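Side-chain contacts in periplasmic oligopeptide-binding protein (Burkholderia pseudomallei, PDB 3ZS6), which probably binds oligopeptides in the periplasm and delivers them to an ABC transport system for uptake across the inner membrane: residues L214-D219 with L223-A228; G240-I245 with K251-G256; Y264-S269 with R277-L282. One frame throughout, in Å; residues are numbered along the deposited sequence.

In the fold
Interactions 1 and 2 are neighbours and interaction 3 stands apart, although all three follow one another along the chain. The centres of interactions 1 and 2 are about 15 Å apart, and the two touch directly: Tyr226 OH makes a probable hydrogen bond of 2.7 Å to Glu252 OE1, and Leu223 CD2 packs 4.2 Å from Ile245 CD1. The consecutive helices 219-227 and 242-249 carry this junction. Interaction 3 is about 34 Å from each of the others between centres, with nearest atoms about 14 and 15 Å away. It is related to interaction 2 through the successive strands 253-258 and 260-266, which belong to one mixed beta sheet.

Interaction 1 (L214-D219 with L223-A228); sequences LPIEND and LRMYQA
Met225 and Ile216 meet tip to tip, the thioether methyl of the helix residue pressing into the branched side chain that follows strand 210-215. Met225 CE lies 3.4 Å from Ile216 CD1, tighter than an ordinary van der Waals separation, and 3.5 Å from Ile216 CG2. Ile216 folds CD1 back toward the side of CG2, so that CD1, CG1 and CG2 all lie against CE. Met225 runs out extended from the helix and then bends at its last torsion (chi3 -70°), a turn that swings CE onto the isoleucine while SD remains 3.8 Å from Ile216 CD1.

Away from this point the contact is looser. Ile216 and Met225 are themselves only partly buried, and Arg224 lies on an exposed part of the same helix. Thr221 and Ala222 add further packing to Ile216, while Gln230 and Ile231 touch Met225.

Across the two segments the one hydrogen bond is between backbones. Leu223 N donates to Asp219 O over 2.9 Å, a bond of the first helical turn with an N-H...O angle of 146°. Just before that turn Asn218 occupies the N-cap position, its OD1 accepting from Thr221 N, and Asp359 OD1 receives the N-H of Asp219.

Between the side chains, then, the contact is wholly apolar: with only carbon and sulfur meeting, it depends on shape and on the exclusion of water, and no side-chain hydrogen bond fixes its geometry.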
loop_
_atom_site.group_PDB
_atom_site.type_symbol
_atom_site.label_atom_id
_atom_site.label_comp_id
_atom_site.label_asym_id
_atom_site.label_seq_id
_atom_site.Cartn_x
_atom_site.Cartn_y
_atom_site.Cartn_z
ATOM N N LEU A 214 2.182 -14.680 -11.116
ATOM C CA LEU A 214 1.616 -15.874 -10.478
ATOM C C LEU A 214 1.281 -15.603 -9.017
ATOM O O LEU A 214 2.172 -15.301 -8.223
ATOM C CB LEU A 214 2.608 -17.043 -10.538
ATOM C CG LEU A 214 3.194 -17.404 -11.903
ATOM C CD1 LEU A 214 4.212 -18.555 -11.762
ATOM C CD2 LEU A 214 2.065 -17.784 -12.843
ATOM N N PRO A 215 -0.005 -15.698 -8.656
ATOM C CA PRO A 215 -0.397 -15.606 -7.243
ATOM C C PRO A 215 -0.008 -16.872 -6.506
ATOM O O PRO A 215 -0.540 -17.955 -6.803
ATOM C CB PRO A 215 -1.925 -15.497 -7.308
ATOM C CG PRO A 215 -2.284 -16.180 -8.596
ATOM C CD PRO A 215 -1.168 -15.833 -9.547
ATOM N N ILE A 216 0.918 -16.739 -5.564
ATOM C CA ILE A 216 1.366 -17.862 -4.744
ATOM C C ILE A 216 1.337 -17.417 -3.286
ATOM O O ILE A 216 2.097 -16.528 -2.891
ATOM C CB ILE A 216 2.815 -18.249 -5.091
ATOM C CG1 ILE A 216 2.965 -18.515 -6.595
ATOM C CG2 ILE A 216 3.263 -19.461 -4.277
ATOM C CD1 ILE A 216 2.388 -19.844 -7.040
ATOM N N GLU A 217 0.483 -18.040 -2.483
ATOM C CA GLU A 217 0.255 -17.569 -1.125
ATOM C C GLU A 217 1.378 -17.967 -0.181
ATOM O O GLU A 217 1.692 -17.245 0.761
ATOM C CB GLU A 217 -1.087 -18.094 -0.603
ATOM C CG GLU A 217 -2.283 -17.676 -1.466
ATOM C CD GLU A 217 -2.326 -18.399 -2.817
ATOM O OE1 GLU A 217 -1.605 -19.410 -2.989
ATOM O OE2 GLU A 217 -3.086 -17.955 -3.709
ATOM N N ASN A 218 1.975 -19.121 -0.454
ATOM C CA ASN A 218 2.964 -19.730 0.423
ATOM C C ASN A 218 4.397 -19.424 -0.028
ATOM O O ASN A 218 4.798 -19.797 -1.132
ATOM C CB ASN A 218 2.732 -21.242 0.455
ATOM C CG ASN A 218 3.632 -21.953 1.443
ATOM O OD1 ASN A 218 4.798 -22.223 1.154
ATOM N ND2 ASN A 218 3.091 -22.271 2.618
ATOM N N ASP A 219 5.161 -18.741 0.820
ATOM C CA ASP A 219 6.511 -18.312 0.448
ATOM C C ASP A 219 7.460 -19.487 0.191
ATOM O O ASP A 219 8.371 -19.393 -0.632
ATOM C CB ASP A 219 7.087 -17.369 1.507
ATOM C CG ASP A 219 6.319 -16.055 1.599
ATOM O OD1 ASP A 219 6.167 -15.379 0.560
ATOM O OD2 ASP A 219 5.860 -15.702 2.709
ATOM N N LEU A 223 9.553 -20.265 -3.110
ATOM C CA LEU A 223 10.995 -20.526 -3.075
ATOM C C LEU A 223 11.355 -21.740 -3.930
ATOM O O LEU A 223 12.322 -21.712 -4.692
ATOM C CB LEU A 223 11.461 -20.728 -1.628
ATOM C CG LEU A 223 12.941 -21.028 -1.369
ATOM C CD1 LEU A 223 13.817 -19.940 -1.962
ATOM C CD2 LEU A 223 13.208 -21.176 0.129
ATOM N N ARG A 224 10.575 -22.805 -3.786
ATOM C CA ARG A 224 10.758 -24.012 -4.577
ATOM C C ARG A 224 10.692 -23.699 -6.065
ATOM O O ARG A 224 11.514 -24.174 -6.848
ATOM C CB ARG A 224 9.679 -25.038 -4.238
ATOM C CG ARG A 224 9.776 -25.651 -2.856
ATOM C CD ARG A 224 8.744 -26.773 -2.715
ATOM N NE ARG A 224 8.773 -27.417 -1.406
ATOM C CZ ARG A 224 8.099 -28.526 -1.108
ATOM N NH1 ARG A 224 7.346 -29.114 -2.031
ATOM N NH2 ARG A 224 8.179 -29.052 0.108
ATOM N N MET A 225 9.704 -22.906 -6.458
ATOM C CA MET A 225 9.549 -22.556 -7.863
ATOM C C MET A 225 10.698 -21.680 -8.356
ATOM O O MET A 225 11.117 -21.781 -9.505
ATOM C CB MET A 225 8.205 -21.859 -8.094
ATOM C CG MET A 225 7.012 -22.809 -8.061
ATOM S SD MET A 225 5.421 -21.951 -8.090
ATOM C CE MET A 225 5.409 -21.209 -6.476
ATOM N N TYR A 226 11.197 -20.806 -7.488
ATOM C CA TYR A 226 12.308 -19.949 -7.856
ATOM C C TYR A 226 13.521 -20.837 -8.108
ATOM O O TYR A 226 14.194 -20.720 -9.137
ATOM C CB TYR A 226 12.587 -18.951 -6.736
ATOM C CG TYR A 226 13.751 -18.019 -6.981
ATOM C CD1 TYR A 226 15.045 -18.404 -6.674
ATOM C CD2 TYR A 226 13.549 -16.739 -7.497
ATOM C CE1 TYR A 226 16.126 -17.549 -6.888
ATOM C CE2 TYR A 226 14.615 -15.874 -7.713
ATOM C CZ TYR A 226 15.901 -16.290 -7.408
ATOM O OH TYR A 226 16.962 -15.446 -7.601
ATOM N N GLN A 227 13.769 -21.749 -7.171
ATOM C CA GLN A 227 14.894 -22.673 -7.266
ATOM C C GLN A 227 14.829 -23.510 -8.549
ATOM O O GLN A 227 15.855 -23.792 -9.162
ATOM C CB GLN A 227 14.945 -23.569 -6.025
ATOM C CG GLN A 227 16.166 -24.466 -5.922
ATOM C CD GLN A 227 16.245 -25.190 -4.580
ATOM O OE1 GLN A 227 15.433 -24.953 -3.680
ATOM N NE2 GLN A 227 17.227 -26.079 -4.443
ATOM N N ALA A 228 13.621 -23.885 -8.965
ATOM C CA ALA A 228 13.443 -24.691 -10.174
ATOM C C ALA A 228 13.490 -23.842 -11.437
ATOM O O ALA A 228 13.430 -24.362 -12.545
ATOM C CB ALA A 228 12.134 -25.461 -10.111
#

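Interaction 2 (G240-I245 with K251-G256); sequences GGFGQI and KELRPG
Leu253 places one methyl, CD2, over a face of the Phe242 ring in a CH-pi contact. This methyl is 4.1 Å from the ring centroid and 29° off the ring normal, displaced toward one side of the ring: Leu253 CD2 is 3.6 Å from Phe242 CE2, whereas it is 4.2 Å from Phe242 CZ. The two side chains cross at about a right angle. Phe242 swings its ring out from helix 242-249 toward the strand, opposite its own backbone N (chi1 -175°), while the CA–CB bond of Leu253 points to the helix.

The second apolar contact uses the same methyl. Ile245 CG2 approaches Leu253 CD2 to 4.1 Å, so that a single leucine branch is shared between an aromatic face and an aliphatic branch one helical turn farther on. This is a helix packed against the strand that follows it in the chain: strand 253-258 pairs antiparallel with strand 470-480, whose residues Asp478 and Leu480 also touch Phe242 and Ile245, respectively.

No hydrogen bond joins the two segments; the polar bonds lie within each or lead outside. Ile245 N donates to Gly241 O. On the strand, Arg254 NE reaches back to Glu252 O at 3.2 Å; the acceptor lies in the guanidinium plane, yet the donor stands above the carbonyl plane, and the N-H...O angle is a bent 137°. The same guanidinium donates through NH2 to Val481 O, and its NH1 meets a glycerol probably left from crystallisation.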
loop_
_atom_site.group_PDB
_atom_site.type_symbol
_atom_site.label_atom_id
_atom_site.label_comp_id
_atom_site.label_asym_id
_atom_site.label_seq_id
_atom_site.Cartn_x
_atom_site.Cartn_y
_atom_site.Cartn_z
ATOM N N GLY A 240 12.143 -16.845 8.839
ATOM C CA GLY A 240 13.174 -17.682 9.431
ATOM C C GLY A 240 14.177 -18.266 8.452
ATOM O O GLY A 240 15.061 -19.029 8.843
ATOM N N GLY A 241 14.049 -17.910 7.175
ATOM C CA GLY A 241 14.869 -18.513 6.139
ATOM C C GLY A 241 16.082 -17.714 5.689
ATOM O O GLY A 241 16.915 -18.233 4.953
ATOM N N PHE A 242 16.185 -16.460 6.121
ATOM C CA PHE A 242 17.265 -15.586 5.671
ATOM C C PHE A 242 18.634 -16.269 5.646
ATOM O O PHE A 242 19.368 -16.157 4.665
ATOM C CB PHE A 242 17.345 -14.311 6.515
ATOM C CG PHE A 242 18.363 -13.323 6.011
ATOM C CD1 PHE A 242 19.702 -13.454 6.349
ATOM C CD2 PHE A 242 17.986 -12.282 5.179
ATOM C CE1 PHE A 242 20.640 -12.551 5.882
ATOM C CE2 PHE A 242 18.922 -11.374 4.704
ATOM C CZ PHE A 242 20.248 -11.508 5.057
ATOM N N GLY A 243 18.965 -16.980 6.722
ATOM C CA GLY A 243 20.261 -17.630 6.853
ATOM C C GLY A 243 20.620 -18.609 5.745
ATOM O O GLY A 243 21.672 -18.486 5.109
ATOM N N GLN A 244 19.752 -19.591 5.519
ATOM C CA GLN A 244 20.018 -20.622 4.533
ATOM C C GLN A 244 19.893 -20.045 3.131
ATOM O O GLN A 244 20.637 -20.418 2.233
ATOM C CB GLN A 244 19.051 -21.800 4.693
ATOM C CG GLN A 244 17.629 -21.500 4.223
ATOM C CD GLN A 244 16.816 -22.759 3.947
ATOM O OE1 GLN A 244 17.288 -23.878 4.156
ATOM N NE2 GLN A 244 15.584 -22.577 3.472
ATOM N N ILE A 245 18.940 -19.138 2.951
ATOM C CA ILE A 245 18.704 -18.530 1.649
ATOM C C ILE A 245 19.886 -17.676 1.204
ATOM O O ILE A 245 20.301 -17.725 0.044
ATOM C CB ILE A 245 17.436 -17.677 1.663
ATOM C CG1 ILE A 245 16.213 -18.589 1.826
ATOM C CG2 ILE A 245 17.340 -16.856 0.390
ATOM C CD1 ILE A 245 14.909 -17.852 1.945
ATOM N N LYS A 251 23.801 -12.907 -3.564
ATOM C CA LYS A 251 23.379 -11.561 -3.927
ATOM C C LYS A 251 22.052 -11.505 -4.680
ATOM O O LYS A 251 21.511 -10.425 -4.895
ATOM C CB LYS A 251 24.488 -10.834 -4.709
ATOM C CG LYS A 251 25.754 -10.567 -3.876
ATOM C CD LYS A 251 26.816 -9.828 -4.702
ATOM C CE LYS A 251 28.221 -9.980 -4.115
ATOM N NZ LYS A 251 29.268 -9.447 -5.051
ATOM N N GLU A 252 21.533 -12.655 -5.097
ATOM C CA GLU A 252 20.168 -12.694 -5.625
ATOM C C GLU A 252 19.174 -12.271 -4.537
ATOM O O GLU A 252 18.067 -11.793 -4.825
ATOM C CB GLU A 252 19.825 -14.084 -6.180
ATOM C CG GLU A 252 20.733 -14.500 -7.335
ATOM C CD GLU A 252 20.364 -15.836 -7.946
ATOM O OE1 GLU A 252 19.428 -16.490 -7.438
ATOM O OE2 GLU A 252 21.012 -16.230 -8.943
ATOM N N LEU A 253 19.574 -12.443 -3.283
ATOM C CA LEU A 253 18.749 -11.985 -2.164
ATOM C C LEU A 253 18.933 -10.474 -2.064
ATOM O O LEU A 253 19.979 -10.004 -1.617
ATOM C CB LEU A 253 19.168 -12.682 -0.859
ATOM C CG LEU A 253 18.542 -12.207 0.463
ATOM C CD1 LEU A 253 17.082 -11.920 0.292
ATOM C CD2 LEU A 253 18.750 -13.231 1.581
ATOM N N ARG A 254 17.932 -9.719 -2.515
ATOM C CA ARG A 254 18.037 -8.264 -2.560
ATOM C C ARG A 254 17.531 -7.679 -1.246
ATOM O O ARG A 254 16.339 -7.748 -0.944
ATOM C CB ARG A 254 17.250 -7.701 -3.742
ATOM C CG ARG A 254 17.428 -8.477 -5.046
ATOM C CD ARG A 254 18.896 -8.496 -5.530
ATOM N NE ARG A 254 19.019 -9.347 -6.709
ATOM C CZ ARG A 254 19.377 -8.927 -7.919
ATOM N NH1 ARG A 254 19.693 -7.650 -8.130
ATOM N NH2 ARG A 254 19.426 -9.795 -8.919
ATOM N N PRO A 255 18.441 -7.101 -0.458
ATOM C CA PRO A 255 18.139 -6.730 0.925
ATOM C C PRO A 255 17.721 -5.275 1.078
ATOM O O PRO A 255 18.029 -4.444 0.219
ATOM C CB PRO A 255 19.487 -6.912 1.605
ATOM C CG PRO A 255 20.461 -6.430 0.547
ATOM C CD PRO A 255 19.855 -6.846 -0.791
ATOM N N GLY A 256 17.050 -4.985 2.190
ATOM C CA GLY A 256 16.740 -3.628 2.601
ATOM C C GLY A 256 15.451 -3.563 3.413
ATOM O O GLY A 256 14.732 -4.554 3.538
#

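Interaction 3 (Y264-S269 with R277-L282); sequences YYLKNS and RVREAL
Leu266 and Arg279 supply the apolar part of the contact, the leucine lying against the aliphatic stem of the arginine. In one of the two conformations modelled for Leu266, its CD1 is 3.7 Å from Arg279 CB and equally close to Arg279 CG, with Arg279 CD at 3.8 Å. One methyl therefore touches three successive methylenes, while the side chains as a whole pass each other at a slant.

The second component brings two flat groups together. One end of the Asn268 amide lies over a face of the Arg279 guanidinium, its outer atom 3.7 Å above the centre, and the two planes are nearly parallel, only 15° apart. A bend in the arginine chain (chi3 -64°) turns the charged group aside after its stem has passed Leu266, bringing it beneath the amide.

Polar bonds hold the guanidinium from beyond these segments: NH1 donates to Leu273 O, NH2 to Asp466 O, and NE weakly to Tyr467 O. Two main-chain carbonyls, with a weaker third, thus fix the rotation of the buried group and would be expected to stabilise its positive charge.

Strand 260-266 runs between strands 401-407 and 470-480, and helix 276-285 comes next in the chain to pack beside it. Such a helix flanking a mixed sheet is in keeping with the alpha/beta architecture of the periplasmic binding protein fold.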
loop_
_atom_site.group_PDB
_atom_site.type_symbol
_atom_site.label_atom_id
_atom_site.label_comp_id
_atom_site.label_asym_id
_atom_site.label_seq_id
_atom_site.Cartn_x
_atom_site.Cartn_y
_atom_site.Cartn_z
ATOM N N TYR A 264 -1.472 -4.952 13.408
ATOM C CA TYR A 264 -2.755 -5.602 13.603
ATOM C C TYR A 264 -3.878 -4.575 13.684
ATOM O O TYR A 264 -3.867 -3.651 14.504
ATOM C CB TYR A 264 -2.747 -6.500 14.845
ATOM C CG TYR A 264 -2.149 -7.876 14.620
ATOM C CD1 TYR A 264 -1.892 -8.351 13.343
ATOM C CD2 TYR A 264 -1.851 -8.702 15.690
ATOM C CE1 TYR A 264 -1.346 -9.621 13.145
ATOM C CE2 TYR A 264 -1.316 -9.966 15.503
ATOM C CZ TYR A 264 -1.060 -10.425 14.229
ATOM O OH TYR A 264 -0.522 -11.693 14.055
ATOM N N TYR A 265 -4.834 -4.750 12.793
ATOM C CA TYR A 265 -6.069 -4.000 12.792
ATOM C C TYR A 265 -6.832 -4.373 14.048
ATOM O O TYR A 265 -6.802 -5.529 14.476
ATOM C CB TYR A 265 -6.824 -4.426 11.539
ATOM C CG TYR A 265 -8.315 -4.224 11.441
ATOM C CD1 TYR A 265 -9.199 -4.962 12.222
ATOM C CD2 TYR A 265 -8.841 -3.373 10.478
ATOM C CE1 TYR A 265 -10.569 -4.812 12.083
ATOM C CE2 TYR A 265 -10.198 -3.212 10.332
ATOM C CZ TYR A 265 -11.060 -3.933 11.132
ATOM O OH TYR A 265 -12.409 -3.771 10.968
ATOM N N LEU A 266 -7.465 -3.376 14.658
ATOM C CA LEU A 266 -8.393 -3.599 15.769
ATOM C C LEU A 266 -9.715 -2.916 15.437
ATOM O O LEU A 266 -9.737 -1.742 15.057
ATOM C CB LEU A 266 -7.851 -3.006 17.076
ATOM C CG LEU A 266 -6.530 -3.519 17.652
ATOM C CD1 LEU A 266 -6.195 -2.738 18.930
ATOM C CD2 LEU A 266 -6.570 -5.026 17.942
ATOM N N LYS A 267 -10.814 -3.649 15.579
ATOM C CA LYS A 267 -12.138 -3.096 15.316
ATOM C C LYS A 267 -12.499 -2.118 16.419
ATOM O O LYS A 267 -12.873 -2.531 17.519
ATOM C CB LYS A 267 -13.170 -4.220 15.274
ATOM C CG LYS A 267 -14.593 -3.768 14.985
ATOM C CD LYS A 267 -15.539 -4.952 15.106
ATOM C CE LYS A 267 -16.992 -4.545 14.994
ATOM N NZ LYS A 267 -17.889 -5.702 15.277
ATOM N N ASN A 268 -12.388 -0.826 16.131
ATOM C CA ASN A 268 -12.573 0.198 17.164
ATOM C C ASN A 268 -14.015 0.330 17.673
ATOM O O ASN A 268 -14.254 0.947 18.710
ATOM C CB ASN A 268 -12.043 1.563 16.707
ATOM C CG ASN A 268 -10.520 1.673 16.810
ATOM O OD1 ASN A 268 -9.780 0.730 16.491
ATOM N ND2 ASN A 268 -10.051 2.826 17.269
ATOM N N SER A 269 -14.968 -0.243 16.949
ATOM C CA SER A 269 -16.350 -0.256 17.415
ATOM C C SER A 269 -16.673 -1.540 18.183
ATOM O O SER A 269 -17.805 -1.737 18.627
ATOM C CB SER A 269 -17.319 -0.089 16.240
ATOM O OG SER A 269 -17.293 -1.230 15.400
ATOM N N ARG A 277 -7.949 1.433 26.838
ATOM C CA ARG A 277 -7.178 0.677 27.824
ATOM C C ARG A 277 -6.985 -0.782 27.403
ATOM O O ARG A 277 -5.918 -1.361 27.619
ATOM C CB ARG A 277 -7.831 0.767 29.203
ATOM C CG ARG A 277 -7.779 2.174 29.811
ATOM C CD ARG A 277 -8.722 2.292 31.005
ATOM N NE ARG A 277 -10.114 2.132 30.590
ATOM C CZ ARG A 277 -11.158 2.306 31.393
ATOM N NH1 ARG A 277 -10.963 2.652 32.665
ATOM N NH2 ARG A 277 -12.393 2.133 30.926
ATOM N N VAL A 278 -8.014 -1.375 26.808
ATOM C CA VAL A 278 -7.903 -2.743 26.295
ATOM C C VAL A 278 -6.920 -2.810 25.118
ATOM O O VAL A 278 -6.049 -3.684 25.083
ATOM C CB VAL A 278 -9.282 -3.315 25.865
ATOM C CG1 VAL A 278 -9.122 -4.699 25.237
ATOM C CG2 VAL A 278 -10.240 -3.376 27.062
ATOM N N ARG A 279 -7.047 -1.878 24.170
ATOM C CA ARG A 279 -6.166 -1.863 22.989
ATOM C C ARG A 279 -4.701 -1.713 23.398
ATOM O O ARG A 279 -3.818 -2.415 22.896
ATOM C CB ARG A 279 -6.565 -0.742 22.005
ATOM C CG ARG A 279 -8.029 -0.808 21.532
ATOM C CD ARG A 279 -8.300 0.061 20.286
ATOM N NE ARG A 279 -8.108 1.489 20.539
ATOM C CZ ARG A 279 -9.078 2.335 20.880
ATOM N NH1 ARG A 279 -10.336 1.910 21.007
ATOM N NH2 ARG A 279 -8.788 3.615 21.088
ATOM N N GLU A 280 -4.462 -0.793 24.323
ATOM C CA GLU A 280 -3.138 -0.522 24.855
ATOM C C GLU A 280 -2.540 -1.752 25.543
ATOM O O GLU A 280 -1.373 -2.093 25.328
ATOM C CB GLU A 280 -3.235 0.635 25.851
ATOM C CG GLU A 280 -1.912 1.116 26.397
ATOM C CD GLU A 280 -2.081 2.297 27.343
ATOM O OE1 GLU A 280 -3.233 2.751 27.534
ATOM O OE2 GLU A 280 -1.066 2.774 27.882
ATOM N N ALA A 281 -3.339 -2.413 26.375
ATOM C CA ALA A 281 -2.886 -3.630 27.047
ATOM C C ALA A 281 -2.425 -4.689 26.042
ATOM O O ALA A 281 -1.383 -5.319 26.220
ATOM C CB ALA A 281 -3.991 -4.191 27.923
ATOM N N LEU A 282 -3.214 -4.893 24.993
ATOM C CA LEU A 282 -2.884 -5.890 23.984
ATOM C C LEU A 282 -1.569 -5.535 23.301
ATOM O O LEU A 282 -0.744 -6.409 23.021
ATOM C CB LEU A 282 -4.008 -6.011 22.950
ATOM C CG LEU A 282 -5.361 -6.554 23.435
ATOM C CD1 LEU A 282 -6.410 -6.462 22.325
ATOM C CD2 LEU A 282 -5.231 -7.995 23.927
#